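Local coordinates for pyruvate kinase (PDB 4DRS), which probably catalyses the last step of glycolysis, transferring phosphate from phosphoenolpyruvate to ADP to give pyruvate and ATP, at residues His219-Phe224 with Asp231-Ser236; Asp223-Tyr228 with Ser263-Ile268. All blocks are in the same frame, centred on the assembly; numbering follows the deposited sequence.

Interaction 1: residues His219-Phe224 with Asp231-Ser236; sequences HDIVDF and DFIALS
Ile221 and Ile233 meet methyl to methyl, CG2 of Ile221 lying 3.9 Å from CD1 of Ile233, with the two side chains crossing at about a right angle. The other branch of Ile221 runs further along the strand, where its CD1 comes within 4.3 Å of CD1 of Leu235, a looser touch. One isoleucine thus serves two residues of the strand at once, its short branch on Ile233 and its long branch on Leu235. The split follows from its first torsion (chi1 -73°), which sets CG1 beside the backbone N and CG2 anti to it. Ile233 points at the helix directly from its backbone, whereas Ile221 and Leu235 close on their partners mainly through the ends of their side chains. No hydrogen bond joins the two segments; the contact is small, buried and wholly apolar, and the nearest CA atoms, those of Ile221 and Ile233, are 7.6 Å apart.

Each backbone is held by its own bonds. In the helix, Asp223 N donates to His219 O at 2.8 Å, and a wider pi-type turn spans 221-224; Phe232 and Ile233 bond to strands 105-109 and 266-271, respectively. In the strand, alternation places Ile233 and Leu235 on the helix side, while Phe232 and Ala234 pack against those flanking strands. This is the layering expected of a TIM barrel, in which side chains from the outer surface of the sheet meet the surrounding helices. Asp231, just before the strand, has a salt bridge to Arg461, and Asp220 has one to Lys216. Helix 241-252 adds to this layer, Ile250 touching Ile221 and Cys247 touching Leu235, so that helix 215-226 and helix 241-252 pack together over strand 232-235.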
loop_
_atom_site.group_PDB
_atom_site.type_symbol
_atom_site.label_atom_id
_atom_site.label_comp_id
_atom_site.label_asym_id
_atom_site.label_seq_id
_atom_site.Cartn_x
_atom_site.Cartn_y
_atom_site.Cartn_z
ATOM N N HIS A 219 -26.775 -14.803 43.479
ATOM C CA HIS A 219 -26.861 -14.036 44.710
ATOM C C HIS A 219 -25.902 -12.876 44.700
ATOM O O HIS A 219 -26.273 -11.758 45.060
ATOM C CB HIS A 219 -26.626 -14.936 45.926
ATOM C CG HIS A 219 -26.446 -14.174 47.222
ATOM N ND1 HIS A 219 -27.488 -13.672 47.923
ATOM C CD2 HIS A 219 -25.291 -13.823 47.926
ATOM C CE1 HIS A 219 -27.028 -13.041 49.021
ATOM N NE2 HIS A 219 -25.683 -13.133 49.022
ATOM N N ASP A 220 -24.662 -13.127 44.285
ATOM C CA ASP A 220 -23.655 -12.073 44.207
ATOM C C ASP A 220 -23.993 -11.021 43.151
ATOM O O ASP A 220 -23.743 -9.833 43.355
ATOM C CB ASP A 220 -22.275 -12.669 43.930
ATOM C CG ASP A 220 -21.782 -13.558 45.054
ATOM O OD1 ASP A 220 -22.166 -13.329 46.223
ATOM O OD2 ASP A 220 -20.996 -14.484 44.766
ATOM N N ILE A 221 -24.550 -11.458 42.024
ATOM C CA ILE A 221 -24.906 -10.545 40.938
ATOM C C ILE A 221 -26.034 -9.609 41.372
ATOM O O ILE A 221 -25.912 -8.383 41.253
ATOM C CB ILE A 221 -25.297 -11.305 39.645
ATOM C CG1 ILE A 221 -24.053 -11.907 38.980
ATOM C CG2 ILE A 221 -26.019 -10.380 38.670
ATOM C CD1 ILE A 221 -24.342 -12.998 37.971
ATOM N N VAL A 222 -27.114 -10.194 41.891
ATOM C CA VAL A 222 -28.291 -9.440 42.299
ATOM C C VAL A 222 -28.036 -8.655 43.580
ATOM O O VAL A 222 -28.269 -7.446 43.619
ATOM C CB VAL A 222 -29.522 -10.357 42.488
ATOM C CG1 VAL A 222 -30.719 -9.562 43.000
ATOM C CG2 VAL A 222 -29.869 -11.076 41.189
ATOM N N ASP A 223 -27.549 -9.340 44.614
ATOM C CA ASP A 223 -27.464 -8.765 45.963
ATOM C C ASP A 223 -26.160 -8.043 46.278
ATOM O O ASP A 223 -25.973 -7.565 47.401
ATOM C CB ASP A 223 -27.739 -9.829 47.030
ATOM C CG ASP A 223 -29.200 -10.213 47.104
ATOM O OD1 ASP A 223 -30.061 -9.310 46.997
ATOM O OD2 ASP A 223 -29.491 -11.418 47.270
ATOM N N PHE A 224 -25.259 -7.965 45.307
ATOM C CA PHE A 224 -24.056 -7.162 45.489
ATOM C C PHE A 224 -23.818 -6.205 44.317
ATOM O O PHE A 224 -23.861 -4.988 44.500
ATOM C CB PHE A 224 -22.834 -8.040 45.766
ATOM C CG PHE A 224 -21.723 -7.314 46.460
ATOM C CD1 PHE A 224 -21.555 -7.430 47.837
ATOM C CD2 PHE A 224 -20.851 -6.497 45.744
ATOM C CE1 PHE A 224 -20.533 -6.753 48.486
ATOM C CE2 PHE A 224 -19.827 -5.818 46.389
ATOM C CZ PHE A 224 -19.665 -5.949 47.761
ATOM N N ASP A 231 -20.041 -1.586 38.415
ATOM C CA ASP A 231 -19.899 -1.206 37.010
ATOM C C ASP A 231 -19.659 -2.362 36.042
ATOM O O ASP A 231 -20.046 -2.286 34.867
ATOM C CB ASP A 231 -18.795 -0.166 36.877
ATOM C CG ASP A 231 -18.936 0.942 37.894
ATOM O OD1 ASP A 231 -19.894 1.739 37.768
ATOM O OD2 ASP A 231 -18.096 1.006 38.822
ATOM N N PHE A 232 -19.036 -3.428 36.531
ATOM C CA PHE A 232 -18.714 -4.575 35.692
ATOM C C PHE A 232 -18.984 -5.892 36.412
ATOM O O PHE A 232 -18.785 -6.005 37.630
ATOM C CB PHE A 232 -17.244 -4.527 35.241
ATOM C CG PHE A 232 -16.815 -3.193 34.699
ATOM C CD1 PHE A 232 -17.117 -2.825 33.392
ATOM C CD2 PHE A 232 -16.116 -2.300 35.497
ATOM C CE1 PHE A 232 -16.732 -1.587 32.896
ATOM C CE2 PHE A 232 -15.723 -1.063 35.006
ATOM C CZ PHE A 232 -16.029 -0.706 33.700
ATOM N N ILE A 233 -19.439 -6.877 35.644
ATOM C CA ILE A 233 -19.522 -8.253 36.094
ATOM C C ILE A 233 -18.583 -9.071 35.207
ATOM O O ILE A 233 -18.840 -9.251 34.012
ATOM C CB ILE A 233 -20.964 -8.820 35.987
ATOM C CG1 ILE A 233 -21.931 -8.037 36.879
ATOM C CG2 ILE A 233 -20.987 -10.297 36.371
ATOM C CD1 ILE A 233 -23.397 -8.299 36.592
ATOM N N ALA A 234 -17.484 -9.540 35.786
ATOM C CA ALA A 234 -16.583 -10.444 35.087
ATOM C C ALA A 234 -17.107 -11.854 35.295
ATOM O O ALA A 234 -16.997 -12.421 36.383
ATOM C CB ALA A 234 -15.155 -10.304 35.599
ATOM N N LEU A 235 -17.704 -12.400 34.247
ATOM C CA LEU A 235 -18.384 -13.682 34.319
ATOM C C LEU A 235 -17.385 -14.814 34.065
ATOM O O LEU A 235 -16.877 -14.966 32.946
ATOM C CB LEU A 235 -19.521 -13.695 33.296
ATOM C CG LEU A 235 -20.843 -14.385 33.603
ATOM C CD1 LEU A 235 -21.481 -13.830 34.868
ATOM C CD2 LEU A 235 -21.780 -14.227 32.409
ATOM N N SER A 236 -17.086 -15.586 35.107
ATOM C CA SER A 236 -16.087 -16.662 35.014
ATOM C C SER A 236 -16.557 -17.868 34.202
ATOM O O SER A 236 -17.715 -18.279 34.298
ATOM C CB SER A 236 -15.644 -17.125 36.408
ATOM O OG SER A 236 -14.961 -16.098 37.097
#

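Interaction 2: residues Asp223-Tyr228 with Ser263-Ile268; sequences DFALKY and SSIKII
This is a small apolar contact at the outer wall of the barrel domain, where the end of helix 215-226 meets the loop leading into strand 266-271. Leu226 and Ile265 share most of the contact: CD2 of Leu226 sits 3.6 Å from CB of Ser263 and 3.8 Å from CG2 of Ile265, touching both residues with a single branch. Ile265 crosses Leu226 at about a right angle and sends its other arm to the preceding residue of the helix, CD1 reaching CB of Ala225 at 3.9 Å. With CG1 anti to the backbone N (chi1 -167°), CG2 lies between N and the carbonyl carbon and takes Leu226, while the longer arm carries CD1 to Ala225.

In the eight-stranded TIM barrel of pyruvate kinase, this helix precedes strand 232-235, and its last turn also reaches the entrance of the next strand. That entrance is shaped by an ST turn: Ser263 OG accepts from Ile265 N at 3.1 Å, with an N-H...O angle of 151°. The bond ties together the two residues that touch the Leu226 methyl. Lys266 curls back so that its NZ donates to Ser264 O at 2.9 Å. Beyond the pair, Ile251 of helix 241-252 packs on Ile265, and Asn254 lies against Leu226.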
loop_
_atom_site.group_PDB
_atom_site.type_symbol
_atom_site.label_atom_id
_atom_site.label_comp_id
_atom_site.label_asym_id
_atom_site.label_seq_id
_atom_site.Cartn_x
_atom_site.Cartn_y
_atom_site.Cartn_z
ATOM N N ASP A 223 -27.549 -9.340 44.614
ATOM C CA ASP A 223 -27.464 -8.765 45.963
ATOM C C ASP A 223 -26.160 -8.043 46.278
ATOM O O ASP A 223 -25.973 -7.565 47.401
ATOM C CB ASP A 223 -27.739 -9.829 47.030
ATOM C CG ASP A 223 -29.200 -10.213 47.104
ATOM O OD1 ASP A 223 -30.061 -9.310 46.997
ATOM O OD2 ASP A 223 -29.491 -11.418 47.270
ATOM N N PHE A 224 -25.259 -7.965 45.307
ATOM C CA PHE A 224 -24.056 -7.162 45.489
ATOM C C PHE A 224 -23.818 -6.205 44.317
ATOM O O PHE A 224 -23.861 -4.988 44.500
ATOM C CB PHE A 224 -22.834 -8.040 45.766
ATOM C CG PHE A 224 -21.723 -7.314 46.460
ATOM C CD1 PHE A 224 -21.555 -7.430 47.837
ATOM C CD2 PHE A 224 -20.851 -6.497 45.744
ATOM C CE1 PHE A 224 -20.533 -6.753 48.486
ATOM C CE2 PHE A 224 -19.827 -5.818 46.389
ATOM C CZ PHE A 224 -19.665 -5.949 47.761
ATOM N N ALA A 225 -23.590 -6.757 43.124
ATOM C CA ALA A 225 -23.334 -5.955 41.919
ATOM C C ALA A 225 -24.479 -4.999 41.579
ATOM O O ALA A 225 -24.257 -3.809 41.380
ATOM C CB ALA A 225 -23.014 -6.853 40.732
ATOM N N LEU A 226 -25.703 -5.513 41.524
ATOM C CA LEU A 226 -26.843 -4.663 41.223
ATOM C C LEU A 226 -27.215 -3.815 42.429
ATOM O O LEU A 226 -27.429 -2.604 42.303
ATOM C CB LEU A 226 -28.035 -5.489 40.740
ATOM C CG LEU A 226 -27.843 -6.232 39.410
ATOM C CD1 LEU A 226 -29.105 -6.983 39.019
ATOM C CD2 LEU A 226 -27.425 -5.266 38.306
ATOM N N LYS A 227 -27.266 -4.456 43.596
ATOM C CA LYS A 227 -27.657 -3.798 44.837
ATOM C C LYS A 227 -26.789 -2.575 45.132
ATOM O O LYS A 227 -27.309 -1.498 45.421
ATOM C CB LYS A 227 -27.613 -4.790 46.006
ATOM C CG LYS A 227 -28.183 -4.241 47.305
ATOM C CD LYS A 227 -28.067 -5.245 48.441
ATOM C CE LYS A 227 -28.448 -4.602 49.766
ATOM N NZ LYS A 227 -28.651 -5.608 50.848
ATOM N N TYR A 228 -25.473 -2.739 45.038
ATOM C CA TYR A 228 -24.549 -1.650 45.342
ATOM C C TYR A 228 -24.079 -0.872 44.113
ATOM O O TYR A 228 -23.134 -0.084 44.201
ATOM C CB TYR A 228 -23.360 -2.159 46.163
ATOM C CG TYR A 228 -23.773 -2.832 47.451
ATOM C CD1 TYR A 228 -24.644 -2.198 48.341
ATOM C CD2 TYR A 228 -23.304 -4.101 47.778
ATOM C CE1 TYR A 228 -25.035 -2.812 49.519
ATOM C CE2 TYR A 228 -23.687 -4.724 48.956
ATOM C CZ TYR A 228 -24.550 -4.074 49.821
ATOM O OH TYR A 228 -24.936 -4.684 50.988
ATOM N N SER A 263 -30.253 -1.934 35.112
ATOM C CA SER A 263 -28.886 -1.474 35.263
ATOM C C SER A 263 -28.151 -1.479 33.922
ATOM O O SER A 263 -28.381 -2.346 33.079
ATOM C CB SER A 263 -28.149 -2.354 36.270
ATOM O OG SER A 263 -26.802 -1.948 36.408
ATOM N N SER A 264 -27.270 -0.505 33.730
ATOM C CA SER A 264 -26.412 -0.498 32.550
ATOM C C SER A 264 -25.048 -1.138 32.861
ATOM O O SER A 264 -24.072 -0.923 32.143
ATOM C CB SER A 264 -26.269 0.923 31.991
ATOM O OG SER A 264 -25.702 1.791 32.959
ATOM N N ILE A 265 -25.000 -1.932 33.931
ATOM C CA ILE A 265 -23.807 -2.687 34.315
ATOM C C ILE A 265 -23.325 -3.564 33.154
ATOM O O ILE A 265 -24.125 -4.192 32.466
ATOM C CB ILE A 265 -24.049 -3.529 35.603
ATOM C CG1 ILE A 265 -22.722 -4.049 36.169
ATOM C CG2 ILE A 265 -25.048 -4.664 35.350
ATOM C CD1 ILE A 265 -22.809 -4.604 37.574
ATOM N N LYS A 266 -22.010 -3.601 32.951
ATOM C CA LYS A 266 -21.431 -4.256 31.779
ATOM C C LYS A 266 -20.960 -5.679 32.038
ATOM O O LYS A 266 -20.317 -5.964 33.047
ATOM C CB LYS A 266 -20.318 -3.390 31.178
ATOM C CG LYS A 266 -20.869 -2.234 30.365
ATOM C CD LYS A 266 -19.943 -1.033 30.367
ATOM C CE LYS A 266 -20.740 0.240 30.104
ATOM N NZ LYS A 266 -21.738 0.519 31.183
ATOM N N ILE A 267 -21.312 -6.567 31.116
ATOM C CA ILE A 267 -20.953 -7.975 31.201
ATOM C C ILE A 267 -19.650 -8.216 30.458
ATOM O O ILE A 267 -19.552 -7.980 29.249
ATOM C CB ILE A 267 -22.059 -8.883 30.618
ATOM C CG1 ILE A 267 -23.366 -8.687 31.393
ATOM C CG2 ILE A 267 -21.621 -10.345 30.637
ATOM C CD1 ILE A 267 -24.576 -9.317 30.729
ATOM N N ILE A 268 -18.653 -8.678 31.197
ATOM C CA ILE A 268 -17.357 -9.002 30.630
ATOM C C ILE A 268 -17.161 -10.506 30.758
ATOM O O ILE A 268 -17.038 -11.031 31.862
ATOM C CB ILE A 268 -16.233 -8.205 31.330
ATOM C CG1 ILE A 268 -16.496 -6.703 31.161
ATOM C CG2 ILE A 268 -14.862 -8.589 30.778
ATOM C CD1 ILE A 268 -15.622 -5.825 32.019
#

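Followed from the N terminus, the chain runs through helix 215-226, turns, and enters strand 232-235; interaction 1 closes this short loop, with six residues between its segments. It then continues through helix 241-252 to strand 266-271, and interaction 2 closes a longer loop of 34 residues back to the end of the first helix. The helical segments share Asp223 and Phe224, and because 231-236 lies between the segments of interaction 2 while 219-224 starts before them, the contacts cross rather than nest. Strands 232-235 and 266-271 are parallel neighbours, probably hydrogen-bonded through Leu235 N to Ile268 O at 2.8 Å, and Ile233 also packs on Ile265. One helix is thereby tied to two successive barrel strands.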